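Local coordinates for plasmodesmata-located protein 8 (Arabidopsis thaliana, PDB 6GRF), which probably modulates cell-to-cell trafficking at plasmodesmata, presenting a tandem pair of cysteine-rich DUF26 domains in its ectodomain, at residues Ala184-Lys189 with Ala205-Arg210; Ser33-Ser38 with Lys79-Ser84; Tyr136-Arg141 with Gly162-Tyr167; Leu90-Pro93 with Gly97-Leu100. All blocks are in the same frame, centred on the assembly; numbering follows the deposited sequence.

Contact 1: residues Ala184-Lys189 with Ala205-Arg210; sequences AESVGK and AQCYAR
Ser186, on the helical segment 184-189, lies over Ala209 of strand 207-210 with their CA atoms 6.2 Å apart, the helix axis passing 7.8 Å from the strand axis and inclined to it by 39° in roughly the same chain direction. Small side chains make such a close seat possible. The CB of Ser186 rests on the CB of Ala209 at 4.0 Å, methylene against methyl, since both bonds point into the interface. From the same serine the hydroxyl leans along the strand: OG comes within 3.8 Å of the sulfur SG of Cys207 and passes above the backbone at Tyr208. Cys207 holds its SG between its own backbone N and carbonyl carbon (chi1 63°), which lifts the sulfur toward the helix. No hydrogen bond crosses the contact, and the buried OG of Ser186 has no polar partner in the model. Cys207 is also tied by a disulfide to Cys182 of the same helix 176-193, one covalent link beside the noncovalent seat. The helix thus lies across the middle of the second sheet, Ser186 also touching Leu204 of strand 199-204 and Ala209 touching Leu190 and Ala168.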
loop_
_atom_site.group_PDB
_atom_site.type_symbol
_atom_site.label_atom_id
_atom_site.label_comp_id
_atom_site.label_asym_id
_atom_site.label_seq_id
_atom_site.Cartn_x
_atom_site.Cartn_y
_atom_site.Cartn_z
ATOM N N ALA A 184 5.161 10.541 8.005
ATOM C CA ALA A 184 4.987 11.272 9.270
ATOM C C ALA A 184 3.603 10.964 9.853
ATOM O O ALA A 184 3.483 10.674 11.025
ATOM C CB ALA A 184 5.183 12.761 9.081
ATOM N N GLU A 185 2.570 10.986 9.008
ATOM C CA GLU A 185 1.226 10.663 9.451
ATOM C C GLU A 185 1.127 9.183 9.862
ATOM O O GLU A 185 0.428 8.871 10.801
ATOM C CB GLU A 185 0.211 11.017 8.357
ATOM C CG GLU A 185 -1.237 10.732 8.739
ATOM C CD GLU A 185 -1.819 11.662 9.788
ATOM O OE1 GLU A 185 -1.124 12.627 10.171
ATOM O OE2 GLU A 185 -2.976 11.425 10.211
ATOM N N SER A 186 1.771 8.275 9.122
ATOM C CA SER A 186 1.769 6.834 9.451
ATOM C C SER A 186 2.267 6.590 10.877
ATOM O O SER A 186 1.679 5.838 11.633
ATOM C CB SER A 186 2.643 6.059 8.521
ATOM O OG SER A 186 1.881 5.532 7.466
ATOM N N VAL A 187 3.401 7.208 11.183
ATOM C CA VAL A 187 4.110 6.998 12.421
ATOM C C VAL A 187 3.270 7.572 13.561
ATOM O O VAL A 187 3.121 6.930 14.614
ATOM C CB VAL A 187 5.520 7.613 12.333
ATOM C CG1 VAL A 187 6.123 7.939 13.694
ATOM C CG2 VAL A 187 6.429 6.700 11.522
ATOM N N GLY A 188 2.726 8.772 13.339
ATOM C CA GLY A 188 1.786 9.370 14.270
ATOM C C GLY A 188 0.675 8.393 14.614
ATOM O O GLY A 188 0.297 8.245 15.767
ATOM N N LYS A 189 0.168 7.706 13.587
ATOM C CA LYS A 189 -0.944 6.793 13.733
ATOM C C LYS A 189 -0.510 5.540 14.499
ATOM O O LYS A 189 -1.277 5.027 15.296
ATOM C CB LYS A 189 -1.493 6.383 12.367
ATOM C CG LYS A 189 -2.258 7.465 11.630
ATOM C CD LYS A 189 -3.542 7.845 12.303
ATOM C CE LYS A 189 -4.489 8.562 11.368
ATOM N NZ LYS A 189 -5.666 9.063 12.117
ATOM N N ALA A 205 -3.347 5.724 2.285
ATOM C CA ALA A 205 -3.644 5.667 0.851
ATOM C C ALA A 205 -2.360 5.547 0.014
ATOM O O ALA A 205 -2.352 4.805 -0.963
ATOM C CB ALA A 205 -4.458 6.873 0.452
ATOM N N GLN A 206 -1.281 6.245 0.401
ATOM C CA GLN A 206 -0.093 6.379 -0.473
ATOM C C GLN A 206 1.217 5.906 0.199
ATOM O O GLN A 206 2.305 6.055 -0.385
ATOM C CB GLN A 206 0.022 7.835 -0.917
ATOM C CG GLN A 206 -1.135 8.313 -1.792
ATOM C CD GLN A 206 -0.861 8.096 -3.260
ATOM O OE1 GLN A 206 -0.404 7.034 -3.670
ATOM N NE2 GLN A 206 -1.113 9.120 -4.062
ATOM N N CYS A 207 1.131 5.314 1.396
ATOM C CA CYS A 207 2.318 4.813 2.102
ATOM C C CYS A 207 1.889 3.848 3.205
ATOM O O CYS A 207 0.697 3.746 3.517
ATOM C CB CYS A 207 3.140 5.949 2.699
ATOM S SG CYS A 207 2.287 6.912 3.978
ATOM N N TYR A 208 2.868 3.128 3.763
ATOM C CA TYR A 208 2.641 2.366 4.980
ATOM C C TYR A 208 3.942 2.220 5.782
ATOM O O TYR A 208 5.037 2.469 5.301
ATOM C CB TYR A 208 2.028 1.000 4.678
ATOM C CG TYR A 208 2.926 -0.009 4.011
ATOM C CD1 TYR A 208 2.968 -0.139 2.631
ATOM C CD2 TYR A 208 3.688 -0.890 4.758
ATOM C CE1 TYR A 208 3.752 -1.107 2.017
ATOM C CE2 TYR A 208 4.490 -1.852 4.163
ATOM C CZ TYR A 208 4.520 -1.967 2.785
ATOM O OH TYR A 208 5.304 -2.921 2.196
ATOM N N ALA A 209 3.770 1.793 7.028
ATOM C CA ALA A 209 4.841 1.625 7.976
ATOM C C ALA A 209 4.428 0.556 8.990
ATOM O O ALA A 209 3.262 0.499 9.386
ATOM C CB ALA A 209 5.136 2.940 8.640
ATOM N N ARG A 210 5.400 -0.290 9.353
ATOM C CA ARG A 210 5.240 -1.425 10.258
ATOM C C ARG A 210 6.426 -1.417 11.221
ATOM O O ARG A 210 7.507 -1.052 10.843
ATOM C CB ARG A 210 5.321 -2.796 9.566
ATOM C CG ARG A 210 4.389 -3.015 8.388
ATOM C CD ARG A 210 4.130 -4.483 8.067
ATOM N NE ARG A 210 5.187 -5.086 7.269
ATOM C CZ ARG A 210 6.276 -5.658 7.776
ATOM N NH1 ARG A 210 6.404 -5.760 9.090
ATOM N NH2 ARG A 210 7.226 -6.115 6.972
#

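Contact 2: residues Ser33-Ser38 with Lys79-Ser84; sequences SSVVTS and KCIQTS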
loop_
_atom_site.group_PDB
_atom_site.type_symbol
_atom_site.label_atom_id
_atom_site.label_comp_id
_atom_site.label_asym_id
_atom_site.label_seq_id
_atom_site.Cartn_x
_atom_site.Cartn_y
_atom_site.Cartn_z
ATOM N N SER A 33 -4.511 -5.659 -17.598
ATOM C CA SER A 33 -3.627 -6.250 -18.566
ATOM C C SER A 33 -2.285 -5.491 -18.620
ATOM O O SER A 33 -1.238 -6.108 -18.739
ATOM C CB SER A 33 -4.310 -6.295 -19.906
ATOM O OG SER A 33 -3.387 -6.667 -20.905
ATOM N N SER A 34 -2.323 -4.153 -18.544
ATOM C CA SER A 34 -1.118 -3.288 -18.608
ATOM C C SER A 34 -0.255 -3.475 -17.355
ATOM O O SER A 34 0.960 -3.431 -17.429
ATOM C CB SER A 34 -1.475 -1.832 -18.760
ATOM O OG SER A 34 -1.996 -1.578 -20.050
ATOM N N VAL A 35 -0.926 -3.647 -16.216
ATOM C CA VAL A 35 -0.280 -3.808 -14.923
ATOM C C VAL A 35 0.581 -5.070 -14.953
ATOM O O VAL A 35 1.689 -5.053 -14.458
ATOM C CB VAL A 35 -1.328 -3.836 -13.795
ATOM C CG1 VAL A 35 -0.813 -4.523 -12.551
ATOM C CG2 VAL A 35 -1.838 -2.436 -13.474
ATOM N N VAL A 36 0.062 -6.144 -15.555
ATOM C CA VAL A 36 0.771 -7.409 -15.660
ATOM C C VAL A 36 1.974 -7.235 -16.602
ATOM O O VAL A 36 3.071 -7.695 -16.299
ATOM C CB VAL A 36 -0.158 -8.548 -16.121
ATOM C CG1 VAL A 36 0.626 -9.790 -16.510
ATOM C CG2 VAL A 36 -1.207 -8.884 -15.071
ATOM N N THR A 37 1.754 -6.571 -17.740
ATOM C CA THR A 37 2.793 -6.312 -18.732
ATOM C C THR A 37 3.936 -5.519 -18.082
ATOM O O THR A 37 5.087 -5.901 -18.211
ATOM C CB THR A 37 2.197 -5.604 -19.961
ATOM O OG1 THR A 37 1.260 -6.491 -20.574
ATOM C CG2 THR A 37 3.226 -5.205 -20.997
ATOM N N SER A 38 3.592 -4.432 -17.376
ATOM C CA SER A 38 4.553 -3.494 -16.761
ATOM C C SER A 38 5.362 -4.171 -15.645
ATOM O O SER A 38 6.534 -3.865 -15.466
ATOM C CB SER A 38 3.851 -2.287 -16.222
ATOM O OG SER A 38 4.780 -1.288 -15.834
ATOM N N LYS A 79 4.861 -12.204 -10.193
ATOM C CA LYS A 79 4.061 -13.267 -9.595
ATOM C C LYS A 79 2.987 -12.639 -8.696
ATOM O O LYS A 79 1.817 -12.977 -8.793
ATOM C CB LYS A 79 4.949 -14.223 -8.790
ATOM C CG LYS A 79 4.711 -15.705 -9.049
ATOM C CD LYS A 79 5.676 -16.302 -10.051
ATOM C CE LYS A 79 5.402 -17.763 -10.322
ATOM N NZ LYS A 79 6.595 -18.436 -10.881
ATOM N N CYS A 80 3.427 -11.732 -7.813
ATOM C CA CYS A 80 2.574 -11.060 -6.832
ATOM C C CYS A 80 1.480 -10.254 -7.546
ATOM O O CYS A 80 0.341 -10.225 -7.105
ATOM C CB CYS A 80 3.392 -10.124 -5.945
ATOM S SG CYS A 80 2.488 -9.468 -4.514
ATOM N N ILE A 81 1.863 -9.561 -8.620
ATOM C CA ILE A 81 0.955 -8.696 -9.352
ATOM C C ILE A 81 -0.071 -9.558 -10.110
ATOM O O ILE A 81 -1.248 -9.257 -10.074
ATOM C CB ILE A 81 1.736 -7.725 -10.261
ATOM C CG1 ILE A 81 2.477 -6.673 -9.431
ATOM C CG2 ILE A 81 0.834 -7.056 -11.295
ATOM C CD1 ILE A 81 1.574 -5.667 -8.746
ATOM N N GLN A 82 0.358 -10.660 -10.729
ATOM C CA GLN A 82 -0.582 -11.562 -11.396
ATOM C C GLN A 82 -1.606 -12.059 -10.366
ATOM O O GLN A 82 -2.803 -12.069 -10.643
ATOM C CB GLN A 82 0.148 -12.711 -12.098
ATOM C CG GLN A 82 -0.764 -13.675 -12.854
ATOM C CD GLN A 82 -1.634 -12.987 -13.882
ATOM O OE1 GLN A 82 -2.796 -12.675 -13.625
ATOM N NE2 GLN A 82 -1.077 -12.732 -15.055
ATOM N N THR A 83 -1.133 -12.445 -9.179
ATOM C CA THR A 83 -2.005 -12.951 -8.112
ATOM C C THR A 83 -2.996 -11.854 -7.692
ATOM O O THR A 83 -4.175 -12.110 -7.403
ATOM C CB THR A 83 -1.175 -13.451 -6.921
ATOM O OG1 THR A 83 -0.225 -14.397 -7.409
ATOM C CG2 THR A 83 -2.022 -14.086 -5.840
ATOM N N SER A 84 -2.475 -10.633 -7.660
ATOM C CA SER A 84 -3.166 -9.447 -7.234
ATOM C C SER A 84 -4.313 -9.098 -8.207
ATOM O O SER A 84 -5.433 -8.780 -7.798
ATOM C CB SER A 84 -2.142 -8.347 -7.100
ATOM O OG SER A 84 -2.731 -7.078 -7.118
#
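Val35 and Ile81 carry the tight half of this helix pair, in which segments 33-38 and 79-84 run antiparallel at 169° with axes 9.3 Å apart. The CG1 methyl of Val35 is modelled 3.3 Å from the CG2 methyl of Ile81, a spacing too short for two methyls to be taken at face value; the tightness of this half rests on the buried setting of both residues. The two side chains cross at about a right angle. In Ile81 the CG2 branch lies opposite the backbone N, which sends this short branch, not the longer CG1 arm, at the neighbouring helix; it also reaches the carbonyl O of Val35 at 3.8 Å. Beneath them, Tyr66 touches both residues, and Leu107 and Phe47 of the sheet cover Val35 as well. The outer half is looser. Val36 and Gln82 are partly exposed, and the glutamine chain, bent at chi2 (56°), brings its terminal amide up beside the two methyl groups of Val36. Contact there is of an apolar branch with a flat polar group, without a hydrogen bond between the segments. A disulfide from Cys80 to Cys105 fastens the second helix to the sheet below. Two antiparallel helices laid side by side on one face of a five-stranded antiparallel sheet are the architecture of the Gnk2-like, or DUF26, domain, represented here by the first of its two copies.

Contact 3: residues Tyr136-Arg141 with Gly162-Tyr167; sequences YDFFKR and GLVEGY
Val164 is the hub of the apolar part, its CG2 methyl wedged between Phe138 and Arg141 of the helix. Phe138 brings the CD1-CE1 side of its ring to that methyl, with CE1 3.6 Å from Val164 CG2, the two side chains crossing at about a right angle. The ring reaches the strand because its CG stands opposite the backbone N (chi1 178°), swinging it past the helix flank. Arg141 adds its CB, 3.7 Å from the same CG2, before the rest of its chain bends away at chi2 (-89°).

The polar part lies nearer the surface. Gly162 CA sits over one face of the Arg141 guanidinium, and NH1 comes within 4.0 Å of Gly162 N without bonding to it. Asp137, one helical turn earlier, sets OD2 in the guanidinium plane at its edge, and its OD1 makes a long salt bridge to Arg141 NE at 3.6 Å. Ser161 adds a weak hydrogen bond to NH1, so these polar ties are light ones. Gly162 has positive phi, a backbone shape that favours glycine in this turn between strands 156-161 and 164-170. Helix 136-149 packed over that hairpin belongs to the helix-on-sheet layering of the second Gnk2-like domain.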
loop_
_atom_site.group_PDB
_atom_site.type_symbol
_atom_site.label_atom_id
_atom_site.label_comp_id
_atom_site.label_asym_id
_atom_site.label_seq_id
_atom_site.Cartn_x
_atom_site.Cartn_y
_atom_site.Cartn_z
ATOM N N TYR A 136 10.676 0.636 29.227
ATOM C CA TYR A 136 10.919 1.936 28.664
ATOM C C TYR A 136 11.863 1.820 27.470
ATOM O O TYR A 136 11.714 2.555 26.517
ATOM C CB TYR A 136 11.528 2.880 29.699
ATOM C CG TYR A 136 11.865 4.241 29.150
ATOM C CD1 TYR A 136 10.888 5.212 29.007
ATOM C CD2 TYR A 136 13.159 4.557 28.763
ATOM C CE1 TYR A 136 11.183 6.467 28.497
ATOM C CE2 TYR A 136 13.471 5.805 28.247
ATOM C CZ TYR A 136 12.479 6.764 28.110
ATOM O OH TYR A 136 12.778 8.002 27.615
ATOM N N ASP A 137 12.827 0.897 27.553
ATOM C CA ASP A 137 13.848 0.730 26.534
ATOM C C ASP A 137 13.208 0.326 25.195
ATOM O O ASP A 137 13.611 0.813 24.146
ATOM C CB ASP A 137 14.901 -0.291 26.965
ATOM C CG ASP A 137 16.043 -0.407 25.971
ATOM O OD1 ASP A 137 16.762 0.603 25.781
ATOM O OD2 ASP A 137 16.171 -1.489 25.355
ATOM N N PHE A 138 12.228 -0.581 25.241
ATOM C CA PHE A 138 11.512 -0.999 24.053
ATOM C C PHE A 138 10.912 0.215 23.333
ATOM O O PHE A 138 10.998 0.323 22.113
ATOM C CB PHE A 138 10.389 -1.976 24.397
ATOM C CG PHE A 138 9.608 -2.396 23.183
ATOM C CD1 PHE A 138 10.148 -3.298 22.277
ATOM C CD2 PHE A 138 8.365 -1.841 22.910
ATOM C CE1 PHE A 138 9.435 -3.672 21.149
ATOM C CE2 PHE A 138 7.661 -2.212 21.774
ATOM C CZ PHE A 138 8.203 -3.119 20.895
ATOM N N PHE A 139 10.295 1.117 24.101
ATOM C CA PHE A 139 9.569 2.245 23.544
ATOM C C PHE A 139 10.544 3.299 23.009
ATOM O O PHE A 139 10.263 3.940 22.012
ATOM C CB PHE A 139 8.547 2.756 24.564
ATOM C CG PHE A 139 7.398 1.795 24.711
ATOM C CD1 PHE A 139 6.596 1.486 23.623
ATOM C CD2 PHE A 139 7.163 1.141 25.906
ATOM C CE1 PHE A 139 5.562 0.570 23.736
ATOM C CE2 PHE A 139 6.133 0.220 26.019
ATOM C CZ PHE A 139 5.332 -0.061 24.936
ATOM N N LYS A 140 11.700 3.457 23.652
ATOM C CA LYS A 140 12.692 4.382 23.165
ATOM C C LYS A 140 13.262 3.869 21.830
ATOM O O LYS A 140 13.523 4.656 20.919
ATOM C CB LYS A 140 13.801 4.601 24.200
ATOM C CG LYS A 140 14.761 5.725 23.827
ATOM C CD LYS A 140 15.772 6.100 24.905
ATOM C CE LYS A 140 16.226 7.551 24.833
ATOM N NZ LYS A 140 16.461 8.012 23.438
ATOM N N ARG A 141 13.459 2.553 21.721
ATOM C CA ARG A 141 14.007 1.952 20.509
ATOM C C ARG A 141 12.964 2.049 19.387
ATOM O O ARG A 141 13.302 2.294 18.246
ATOM C CB ARG A 141 14.410 0.494 20.733
ATOM C CG ARG A 141 15.440 0.278 21.836
ATOM C CD ARG A 141 16.871 0.363 21.363
ATOM N NE ARG A 141 17.855 -0.027 22.375
ATOM C CZ ARG A 141 19.160 0.170 22.239
ATOM N NH1 ARG A 141 19.637 0.588 21.079
ATOM N NH2 ARG A 141 19.978 -0.034 23.255
ATOM N N GLY A 162 18.255 -2.215 18.603
ATOM C CA GLY A 162 18.104 -3.325 19.513
ATOM C C GLY A 162 17.266 -4.425 18.878
ATOM O O GLY A 162 17.518 -4.838 17.725
ATOM N N LEU A 163 16.232 -4.866 19.597
ATOM C CA LEU A 163 15.369 -5.921 19.106
ATOM C C LEU A 163 14.133 -5.334 18.398
ATOM O O LEU A 163 13.205 -6.067 18.099
ATOM C CB LEU A 163 14.973 -6.820 20.284
ATOM C CG LEU A 163 16.110 -7.623 20.924
ATOM C CD1 LEU A 163 15.564 -8.614 21.944
ATOM C CD2 LEU A 163 16.929 -8.350 19.862
ATOM N N VAL A 164 14.124 -4.029 18.112
ATOM C CA VAL A 164 13.013 -3.417 17.398
ATOM C C VAL A 164 13.402 -3.197 15.933
ATOM O O VAL A 164 14.423 -2.579 15.660
ATOM C CB VAL A 164 12.577 -2.093 18.045
ATOM C CG1 VAL A 164 11.370 -1.504 17.327
ATOM C CG2 VAL A 164 12.302 -2.259 19.536
ATOM N N GLU A 165 12.540 -3.688 15.026
ATOM C CA GLU A 165 12.708 -3.598 13.575
ATOM C C GLU A 165 11.488 -2.881 12.990
ATOM O O GLU A 165 10.389 -2.994 13.532
ATOM C CB GLU A 165 12.801 -4.977 12.913
ATOM C CG GLU A 165 14.219 -5.473 12.656
ATOM C CD GLU A 165 14.433 -6.088 11.277
ATOM O OE1 GLU A 165 14.211 -5.381 10.274
ATOM O OE2 GLU A 165 14.824 -7.273 11.205
ATOM N N GLY A 166 11.704 -2.170 11.880
ATOM C CA GLY A 166 10.667 -1.427 11.187
ATOM C C GLY A 166 10.846 -1.460 9.678
ATOM O O GLY A 166 11.925 -1.689 9.182
ATOM N N TYR A 167 9.745 -1.217 8.962
ATOM C CA TYR A 167 9.715 -1.149 7.510
ATOM C C TYR A 167 8.679 -0.092 7.121
ATOM O O TYR A 167 7.583 -0.037 7.707
ATOM C CB TYR A 167 9.391 -2.513 6.896
ATOM C CG TYR A 167 9.456 -2.533 5.394
ATOM C CD1 TYR A 167 8.398 -2.071 4.624
ATOM C CD2 TYR A 167 10.596 -2.966 4.737
ATOM C CE1 TYR A 167 8.465 -2.050 3.241
ATOM C CE2 TYR A 167 10.679 -2.953 3.352
ATOM C CZ TYR A 167 9.604 -2.504 2.605
ATOM O OH TYR A 167 9.667 -2.493 1.245
#

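Contact 4: residues Leu90-Pro93 with Gly97-Leu100; sequences LICP and GASL
Ile91 and Cys92, where helix 74-91 gives way to the chain leading to strand 98-102, pack over Leu100 and Ala98 in a helix-turn-strand connection of the first Gnk2-like domain. The two pairs differ in how they meet. Ile91 places its CG1 between the backbone N and carbonyl carbon (chi1 62°), then runs on extended at chi2, so that the far methyl CD1 reaches out from the helix end. Leu100 answers from the strand: CG stands opposite the backbone N, and chi2 (69°) turns the CD1 branch back while CD2 continues outward. The CD1 methyls of Ile91 and Leu100 come side by side at 4.2 Å, each bond slanting across the line between them, a light touch. Both residues also contact Phe8 of strand 8-13, while Leu100 is flanked by Ser84, Gln87 and Ile88 of the helix.

Cys92 makes the shorter and more buried pair. It is the first residue to leave helical geometry, and its CB points toward the strand. Its sulfur, set opposite the carbonyl carbon and beside the backbone N, is joined by a disulfide to Cys13, so the helix end is linked covalently to the neighbouring edge strand 8-13. Ala98 and Leu100 both direct their side chains at the helix end, whereas Ser99 between them points away toward Phe106 and Arg108, as successive residues of an extended strand do. No hydrogen bond joins the two segments. At the cysteine, the methyl CB of Ala98 nestles against both atoms of the side chain, 4.0 Å from Cys92 CB and 4.1 Å from Cys92 SG.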
loop_
_atom_site.group_PDB
_atom_site.type_symbol
_atom_site.label_atom_id
_atom_site.label_comp_id
_atom_site.label_asym_id
_atom_site.label_seq_id
_atom_site.Cartn_x
_atom_site.Cartn_y
_atom_site.Cartn_z
ATOM N N LEU A 90 -11.751 -10.927 -7.841
ATOM C CA LEU A 90 -12.468 -11.898 -7.009
ATOM C C LEU A 90 -13.216 -11.199 -5.862
ATOM O O LEU A 90 -14.399 -11.457 -5.664
ATOM C CB LEU A 90 -11.472 -12.933 -6.465
ATOM C CG LEU A 90 -12.073 -14.242 -5.948
ATOM C CD1 LEU A 90 -11.095 -15.404 -6.114
ATOM C CD2 LEU A 90 -12.509 -14.122 -4.492
ATOM N N ILE A 91 -12.528 -10.353 -5.085
ATOM C CA ILE A 91 -13.159 -9.748 -3.888
ATOM C C ILE A 91 -13.961 -8.497 -4.262
ATOM O O ILE A 91 -14.788 -8.075 -3.475
ATOM C CB ILE A 91 -12.150 -9.444 -2.758
ATOM C CG1 ILE A 91 -11.079 -8.435 -3.180
ATOM C CG2 ILE A 91 -11.543 -10.731 -2.223
ATOM C CD1 ILE A 91 -10.378 -7.775 -2.012
ATOM N N CYS A 92 -13.712 -7.909 -5.440
ATOM C CA CYS A 92 -14.383 -6.670 -5.856
ATOM C C CYS A 92 -14.924 -6.808 -7.279
ATOM O O CYS A 92 -14.458 -6.136 -8.181
ATOM C CB CYS A 92 -13.426 -5.488 -5.774
ATOM S SG CYS A 92 -12.840 -5.163 -4.092
ATOM N N PRO A 93 -15.919 -7.688 -7.518
ATOM C CA PRO A 93 -16.374 -8.017 -8.874
ATOM C C PRO A 93 -16.666 -6.873 -9.871
ATOM O O PRO A 93 -16.227 -6.926 -11.036
ATOM C CB PRO A 93 -17.703 -8.755 -8.623
ATOM C CG PRO A 93 -17.572 -9.360 -7.240
ATOM C CD PRO A 93 -16.627 -8.454 -6.481
ATOM N N GLY A 97 -14.071 1.361 -8.267
ATOM C CA GLY A 97 -12.818 1.562 -7.573
ATOM C C GLY A 97 -12.512 0.395 -6.650
ATOM O O GLY A 97 -13.428 -0.223 -6.086
ATOM N N ALA A 98 -11.221 0.081 -6.517
ATOM C CA ALA A 98 -10.770 -1.040 -5.710
ATOM C C ALA A 98 -9.294 -0.859 -5.361
ATOM O O ALA A 98 -8.517 -0.276 -6.129
ATOM C CB ALA A 98 -10.981 -2.343 -6.440
ATOM N N SER A 99 -8.923 -1.369 -4.189
ATOM C CA SER A 99 -7.527 -1.467 -3.814
ATOM C C SER A 99 -7.298 -2.793 -3.080
ATOM O O SER A 99 -8.218 -3.360 -2.481
ATOM C CB SER A 99 -7.105 -0.280 -3.002
ATOM O OG SER A 99 -7.815 -0.249 -1.781
ATOM N N LEU A 100 -6.063 -3.284 -3.178
ATOM C CA LEU A 100 -5.680 -4.563 -2.633
ATOM C C LEU A 100 -4.211 -4.518 -2.222
ATOM O O LEU A 100 -3.347 -4.220 -3.041
ATOM C CB LEU A 100 -5.884 -5.648 -3.688
ATOM C CG LEU A 100 -5.340 -7.013 -3.283
ATOM C CD1 LEU A 100 -6.168 -7.600 -2.150
ATOM C CD2 LEU A 100 -5.305 -7.954 -4.474
#

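Overall arrangement
Along the chain the order is contact 2, contact 4, contact 3, contact 1, and the first two belong to one Gnk2-like domain, the last two to the other. Contacts 2 and 4 share helix 74-91, with centres 14 Å apart, and meet where Ser84 O approaches Leu100 CD2 at 3.4 Å. Contacts 1 and 3 lie 17 Å apart, centre to centre, on neighbouring strands of the second sheet, joined by a probable hydrogen bond from Arg210 N to Tyr167 O. Between domains the centres of contacts 2 and 3 are 36 Å apart. Each domain thus repeats one plan, helices laid on a five-stranded antiparallel sheet, making the ectodomain a tandem of similar modules.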